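Taurine:2-oxoglutarate aminotransferase (Bifidobacterium kashiwanohense PV20-2, PDB 6JIX) probably catalyses pyridoxal-phosphate-dependent transfer of an amino group from taurine to 2-oxoglutarate. Local coordinates at residues Val361-Cys366 against Ala372-Lys377; Ser408-Gly411 against Ile416-Cys419. One frame throughout, in Å; residues are numbered along the deposited sequence.

Overall arrangement
Contact 1 (Val361-Cys366 with Ala372-Lys377) is a beta hairpin, and contact 2 (Ser408-Gly411 with Ile416-Cys419) is a loop lying against the strand that completes the same three-stranded antiparallel sheet. Their centres are 12 Å apart, and they meet directly because strands 370-376 and 415-418 are neighbours: Leu373 N lies 2.9 Å from Ile416 O, probably a hydrogen bond, and the apolar Ile375 CG1 sits 3.8 Å from Ile416 CG1. Contact 2 carries the ligand side, with Ser408, Thr409 and Phe410 lining a bound glutamic acid and the Phe410 side chain about 7 Å from pyridoxal phosphate. Contact 1 stands further back, the Ala372 side chain being about 14 Å from a bound glutamic acid.

Contact 1 of 2, residues Val361-Cys366 against Ala372-Lys377; sequences VGEARC and ALTIVK
Leu373 lays its CD2 methyl on Ala364 CB, 3.5 Å away, across the two strands of a beta hairpin in the three-stranded antiparallel sheet. On the same face Val361 CG2 meets Ile375 CD1 at 4.2 Å. Val361, Ala364 and Leu373 all also touch helix 336-357, which covers this face. The backbones are joined by four N-H to O bonds; of these, Arg365 N to Ala372 O is nearly straight (174° at the hydrogen), and Ala372 N returns a bond to Arg365 O.

The face of Glu363, Arg365, Ala372 and Thr374 carries the polar contacts. Arg365 starts with CG anti to its own carbonyl carbon (chi1 -63°) and bends at chi3, which carries the guanidinium back over Ala372, whose O lies over one face near the rim. Its NH1 and NH2 both converge on Thr374 OG1, at 3.0 and 3.2 Å, from slightly out of plane. NH1 also makes a salt bridge with Glu363 OE1, while Glu363 OE2 makes one with Arg186; Arg365 NE and NH2 reach the carbonyls of Val227 and Gly226. A leucine at Arg365 would probably leave the Glu363 carboxylate without this positive mate and Thr374 OG1 without both donors. Toward the start of strand 361-367, Gly362 N donates to Thr374 O over 2.8 Å, and Val376 CG2 lies 3.9 Å from that same nitrogen.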
ATOM      1  N   VAL A 361      26.321  26.799   5.710  1.00 37.30           N
ATOM      2  CA  VAL A 361      26.345  25.345   5.855  1.00 37.24           C
ATOM      3  C   VAL A 361      26.939  24.996   7.216  1.00 38.14           C
ATOM      4  O   VAL A 361      28.145  25.171   7.445  1.00 36.53           O
ATOM      5  CB  VAL A 361      27.126  24.666   4.716  1.00 35.66           C
ATOM      6  CG1 VAL A 361      27.283  23.173   4.994  1.00 28.60           C
ATOM      7  CG2 VAL A 361      26.439  24.899   3.371  1.00 34.60           C
ATOM      8  N   GLY A 362      26.094  24.497   8.123  1.00 34.39           N
ATOM      9  CA  GLY A 362      26.555  24.167   9.456  1.00 29.78           C
ATOM     10  C   GLY A 362      27.169  22.784   9.593  1.00 34.96           C
ATOM     11  O   GLY A 362      28.147  22.613  10.335  1.00 36.72           O
ATOM     12  N   GLU A 363      26.635  21.787   8.882  1.00 29.00           N
ATOM     13  CA  GLU A 363      27.153  20.430   9.018  1.00 28.05           C
ATOM     14  C   GLU A 363      26.912  19.668   7.733  1.00 29.28           C
ATOM     15  O   GLU A 363      25.988  19.972   6.974  1.00 30.94           O
ATOM     16  CB  GLU A 363      26.504  19.674  10.193  1.00 34.17           C
ATOM     17  CG  GLU A 363      27.342  18.539  10.777  1.00 32.06           C
ATOM     18  CD  GLU A 363      26.511  17.499  11.518  1.00 36.52           C
ATOM     19  OE1 GLU A 363      25.269  17.641  11.577  1.00 40.07           O
ATOM     20  OE2 GLU A 363      27.098  16.518  12.024  1.00 41.86           O
ATOM     21  N   ALA A 364      27.755  18.671   7.498  1.00 28.59           N
ATOM     22  CA  ALA A 364      27.583  17.758   6.386  1.00 26.99           C
ATOM     23  C   ALA A 364      27.582  16.354   6.955  1.00 31.31           C
ATOM     24  O   ALA A 364      28.418  16.020   7.798  1.00 32.64           O
ATOM     25  CB  ALA A 364      28.692  17.914   5.337  1.00 26.99           C
ATOM     26  N   ARG A 365      26.613  15.560   6.542  1.00 29.07           N
ATOM     27  CA  ARG A 365      26.572  14.157   6.892  1.00 26.39           C
ATOM     28  C   ARG A 365      26.498  13.379   5.590  1.00 26.16           C
ATOM     29  O   ARG A 365      25.815  13.792   4.652  1.00 26.17           O
ATOM     30  CB  ARG A 365      25.383  13.852   7.801  1.00 29.22           C
ATOM     31  CG  ARG A 365      25.452  14.565   9.153  1.00 32.27           C
ATOM     32  CD  ARG A 365      24.140  14.499   9.916  1.00 25.66           C
ATOM     33  NE  ARG A 365      23.057  15.118   9.161  1.00 26.76           N
ATOM     34  CZ  ARG A 365      22.930  16.427   8.955  1.00 31.09           C
ATOM     35  NH1 ARG A 365      23.817  17.287   9.459  1.00 31.79           N
ATOM     36  NH2 ARG A 365      21.904  16.885   8.247  1.00 24.88           N
ATOM     37  N   CYS A 366      27.217  12.268   5.527  1.00 23.80           N
ATOM     38  CA  CYS A 366      27.259  11.479   4.308  1.00 25.83           C
ATOM     39  C   CYS A 366      27.749  10.098   4.681  1.00 27.12           C
ATOM     40  O   CYS A 366      28.840   9.977   5.239  1.00 26.94           O
ATOM     41  CB  CYS A 366      28.189  12.102   3.254  1.00 29.57           C
ATOM     42  SG  CYS A 366      28.526  10.995   1.802  1.00 35.21           S
ATOM     43  N   ALA A 372      23.426  14.748   3.503  1.00 18.97           N
ATOM     44  CA  ALA A 372      22.619  15.946   3.698  1.00 22.50           C
ATOM     45  C   ALA A 372      23.473  17.074   4.269  1.00 27.54           C
ATOM     46  O   ALA A 372      24.462  16.841   4.972  1.00 29.44           O
ATOM     47  CB  ALA A 372      21.426  15.675   4.625  1.00 20.65           C
ATOM     48  N   LEU A 373      23.057  18.302   3.980  1.00 25.08           N
ATOM     49  CA  LEU A 373      23.648  19.501   4.547  1.00 24.78           C
ATOM     50  C   LEU A 373      22.642  20.188   5.465  1.00 32.03           C
ATOM     51  O   LEU A 373      21.464  20.345   5.102  1.00 27.26           O
ATOM     52  CB  LEU A 373      24.082  20.460   3.444  1.00 25.44           C
ATOM     53  CG  LEU A 373      25.115  19.921   2.449  1.00 29.77           C
ATOM     54  CD1 LEU A 373      25.463  20.999   1.421  1.00 27.85           C
ATOM     55  CD2 LEU A 373      26.366  19.385   3.149  1.00 23.41           C
ATOM     56  N   THR A 374      23.099  20.590   6.655  1.00 30.25           N
ATOM     57  CA  THR A 374      22.299  21.448   7.522  1.00 29.04           C
ATOM     58  C   THR A 374      22.559  22.905   7.154  1.00 30.06           C
ATOM     59  O   THR A 374      23.687  23.397   7.282  1.00 34.09           O
ATOM     60  CB  THR A 374      22.595  21.200   8.996  1.00 26.93           C
ATOM     61  OG1 THR A 374      22.317  19.830   9.318  1.00 25.20           O
ATOM     62  CG2 THR A 374      21.702  22.090   9.822  1.00 27.11           C
ATOM     63  N   ILE A 375      21.516  23.585   6.689  1.00 30.80           N
ATOM     64  CA  ILE A 375      21.593  24.979   6.270  1.00 32.70           C
ATOM     65  C   ILE A 375      21.247  25.868   7.462  1.00 39.35           C
ATOM     66  O   ILE A 375      20.245  25.646   8.154  1.00 35.62           O
ATOM     67  CB  ILE A 375      20.644  25.238   5.088  1.00 31.90           C
ATOM     68  CG1 ILE A 375      20.901  24.212   3.984  1.00 30.22           C
ATOM     69  CG2 ILE A 375      20.816  26.638   4.556  1.00 35.45           C
ATOM     70  CD1 ILE A 375      22.357  24.086   3.589  1.00 24.83           C
ATOM     71  N   VAL A 376      22.070  26.884   7.697  1.00 40.25           N
ATOM     72  CA  VAL A 376      21.917  27.748   8.859  1.00 38.44           C
ATOM     73  C   VAL A 376      21.834  29.200   8.407  1.00 42.02           C
ATOM     74  O   VAL A 376      22.428  29.590   7.397  1.00 40.27           O
ATOM     75  CB  VAL A 376      23.077  27.567   9.858  1.00 38.27           C
ATOM     76  CG1 VAL A 376      23.057  26.164  10.472  1.00 35.01           C
ATOM     77  CG2 VAL A 376      24.397  27.851   9.166  1.00 37.09           C
ATOM     78  N   LYS A 377      21.070  30.003   9.160  1.00 40.77           N
ATOM     79  CA  LYS A 377      21.072  31.449   8.974  1.00 39.74           C
ATOM     80  C   LYS A 377      22.291  32.101   9.612  1.00 42.58           C
ATOM     81  O   LYS A 377      22.573  33.271   9.330  1.00 49.22           O
ATOM     82  CB  LYS A 377      19.797  32.065   9.576  1.00 41.54           C
ATOM     83  CG  LYS A 377      18.811  32.650   8.558  1.00 47.22           C
ATOM     84  CD  LYS A 377      17.959  33.760   9.176  1.00 44.66           C
ATOM     85  CE  LYS A 377      17.137  34.508   8.124  1.00 59.11           C
ATOM     86  NZ  LYS A 377      17.856  35.657   7.493  1.00 57.72           N
TER

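Contact 2 of 2, residues Ser408-Gly411 against Ile416-Cys419; sequences STFG and INIC. With GLU (glutamic acid), chain N.
The Phe410 ring has the Asn417 amide over one face: ND2 stands 3.3 Å above the ring plane, displaced toward the rim, and is 3.4 Å from Phe410 CZ. Ring and amide planes are 77° apart, so the amide rises steeply from the ring and brings its nitrogen end to it. Glutamic acid CB comes to the ring obliquely, 4.0 Å from Phe410 CD1. Phe410 CG sits between the backbone N and the carbonyl carbon (chi1 78°), and this turn brings the ring back to Asn417 although its CB points away from strand 415-418.

Beside the ring, the backbone of the loop is tied to the strand. Asn417 N donates to Phe410 O over 3.1 Å. One residue earlier in the loop, the Thr409 hydroxyl gives its proton to Asn417 O at 2.7 Å; OG1 lies 48° out of that carbonyl's plane and so comes from above it. The two bonds hold the backbone of Asn417 through both its N-H and its C=O.

Here the loop after strand 407-408 passes along the edge of the antiparallel sheet formed by strands 361-367, 370-376 and 415-418, in this class-III aminotransferase, a family of the fold type I PLP enzymes. Ile416 faces helix 395-404, while the Thr409 and Ile416 side chains cross at about a right angle, their CG2 methyls 3.9 Å apart.

The loop's opposite flank is the ligand pocket. Thr409 O accepts a hydrogen bond from the amino nitrogen of glutamic acid, whose N lies 3.2 Å from Thr409 O, and Ser408 also packs on Tyr86 of the second subunit, a residue that itself binds glutamate. Ser408 OG lies 2.6 Å from the glutamic acid O.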
ATOM      1  N   SER A 408      18.330  18.330  -9.399  1.00 32.53           N
ATOM      2  CA  SER A 408      17.020  18.031  -8.829  1.00 32.08           C
ATOM      3  C   SER A 408      17.183  17.268  -7.519  1.00 27.72           C
ATOM      4  O   SER A 408      17.710  16.151  -7.507  1.00 25.12           O
ATOM      5  CB  SER A 408      16.168  17.223  -9.812  1.00 29.22           C
ATOM      6  OG  SER A 408      15.272  16.361  -9.120  1.00 30.96           O
ATOM      7  N   THR A 409      16.697  17.855  -6.428  1.00 30.04           N
ATOM      8  CA  THR A 409      16.729  17.202  -5.129  1.00 29.00           C
ATOM      9  C   THR A 409      15.583  17.747  -4.285  1.00 30.64           C
ATOM     10  O   THR A 409      14.726  18.497  -4.772  1.00 34.32           O
ATOM     11  CB  THR A 409      18.106  17.387  -4.471  1.00 29.14           C
ATOM     12  OG1 THR A 409      18.250  16.477  -3.376  1.00 30.75           O
ATOM     13  CG2 THR A 409      18.313  18.827  -3.988  1.00 26.04           C
ATOM     14  N   PHE A 410      15.556  17.344  -3.018  1.00 29.56           N
ATOM     15  CA  PHE A 410      14.553  17.819  -2.077  1.00 32.24           C
ATOM     16  C   PHE A 410      15.175  17.805  -0.695  1.00 32.81           C
ATOM     17  O   PHE A 410      16.288  17.318  -0.497  1.00 30.44           O
ATOM     18  CB  PHE A 410      13.275  16.962  -2.118  1.00 33.00           C
ATOM     19  CG  PHE A 410      13.395  15.647  -1.377  1.00 35.22           C
ATOM     20  CD1 PHE A 410      14.072  14.566  -1.944  1.00 32.85           C
ATOM     21  CD2 PHE A 410      12.831  15.487  -0.112  1.00 33.62           C
ATOM     22  CE1 PHE A 410      14.194  13.348  -1.256  1.00 32.38           C
ATOM     23  CE2 PHE A 410      12.949  14.269   0.580  1.00 30.44           C
ATOM     24  CZ  PHE A 410      13.628  13.205   0.010  1.00 27.95           C
ATOM     25  N   GLY A 411      14.428  18.328   0.269  1.00 39.00           N
ATOM     26  CA  GLY A 411      14.853  18.282   1.654  1.00 32.44           C
ATOM     27  C   GLY A 411      13.636  18.388   2.542  1.00 32.39           C
ATOM     28  O   GLY A 411      12.516  18.608   2.078  1.00 30.28           O
ATOM     29  N   ILE A 416      19.208  20.030   2.989  1.00 29.08           N
ATOM     30  CA  ILE A 416      19.255  19.636   1.593  1.00 29.44           C
ATOM     31  C   ILE A 416      19.790  18.217   1.550  1.00 29.70           C
ATOM     32  O   ILE A 416      20.846  17.924   2.126  1.00 29.89           O
ATOM     33  CB  ILE A 416      20.125  20.586   0.752  1.00 27.04           C
ATOM     34  CG1 ILE A 416      19.736  22.042   1.028  1.00 29.65           C
ATOM     35  CG2 ILE A 416      19.918  20.286  -0.704  1.00 28.32           C
ATOM     36  CD1 ILE A 416      20.516  23.062   0.250  1.00 22.39           C
ATOM     37  N   ASN A 417      19.049  17.330   0.901  1.00 30.68           N
ATOM     38  CA  ASN A 417      19.540  15.982   0.685  1.00 32.71           C
ATOM     39  C   ASN A 417      20.408  15.938  -0.557  1.00 32.46           C
ATOM     40  O   ASN A 417      20.180  16.668  -1.527  1.00 34.50           O
ATOM     41  CB  ASN A 417      18.388  14.989   0.518  1.00 30.96           C
ATOM     42  CG  ASN A 417      17.489  14.936   1.733  1.00 33.80           C
ATOM     43  OD1 ASN A 417      17.968  15.002   2.866  1.00 28.10           O
ATOM     44  ND2 ASN A 417      16.178  14.807   1.507  1.00 33.54           N
ATOM     45  N   ILE A 418      21.406  15.063  -0.525  1.00 26.13           N
ATOM     46  CA  ILE A 418      22.124  14.671  -1.721  1.00 26.03           C
ATOM     47  C   ILE A 418      22.182  13.149  -1.680  1.00 28.65           C
ATOM     48  O   ILE A 418      22.953  12.565  -0.912  1.00 27.82           O
ATOM     49  CB  ILE A 418      23.511  15.303  -1.825  1.00 27.83           C
ATOM     50  CG1 ILE A 418      23.383  16.830  -1.830  1.00 28.66           C
ATOM     51  CG2 ILE A 418      24.180  14.851  -3.109  1.00 29.76           C
ATOM     52  CD1 ILE A 418      23.591  17.493  -0.444  1.00 26.73           C
ATOM     53  N   CYS A 419      21.327  12.505  -2.475  1.00 27.49           N
ATOM     54  CA  CYS A 419      21.201  11.050  -2.512  1.00 25.23           C
ATOM     55  C   CYS A 419      21.082  10.631  -3.969  1.00 32.18           C
ATOM     56  O   CYS A 419      20.022  10.174  -4.420  1.00 31.92           O
ATOM     57  CB  CYS A 419      19.986  10.590  -1.707  1.00 26.59           C
ATOM     58  SG  CYS A 419      19.912  11.219  -0.027  1.00 26.72           S
TER
HETATM   59  N   GLU N 501      12.225  17.009  -5.987  0.80 37.18           N
HETATM   60  CA  GLU N 501      12.579  15.605  -5.882  0.80 34.58           C
HETATM   61  C   GLU N 501      12.619  14.927  -7.254  0.80 36.32           C
HETATM   62  O   GLU N 501      13.734  14.726  -7.862  0.80 35.48           O
HETATM   63  CB  GLU N 501      11.515  14.930  -5.031  0.80 27.26           C
HETATM   64  CG  GLU N 501      10.141  15.387  -5.480  0.80 28.14           C
HETATM   65  CD  GLU N 501       9.054  14.869  -4.551  0.80 32.87           C
HETATM   66  OE1 GLU N 501       9.272  15.032  -3.324  0.80 42.62           O
HETATM   67  OE2 GLU N 501       7.987  14.299  -4.978  0.80 29.41           O
HETATM   68  OXT GLU N 501      11.527  14.567  -7.758  0.80 27.69           O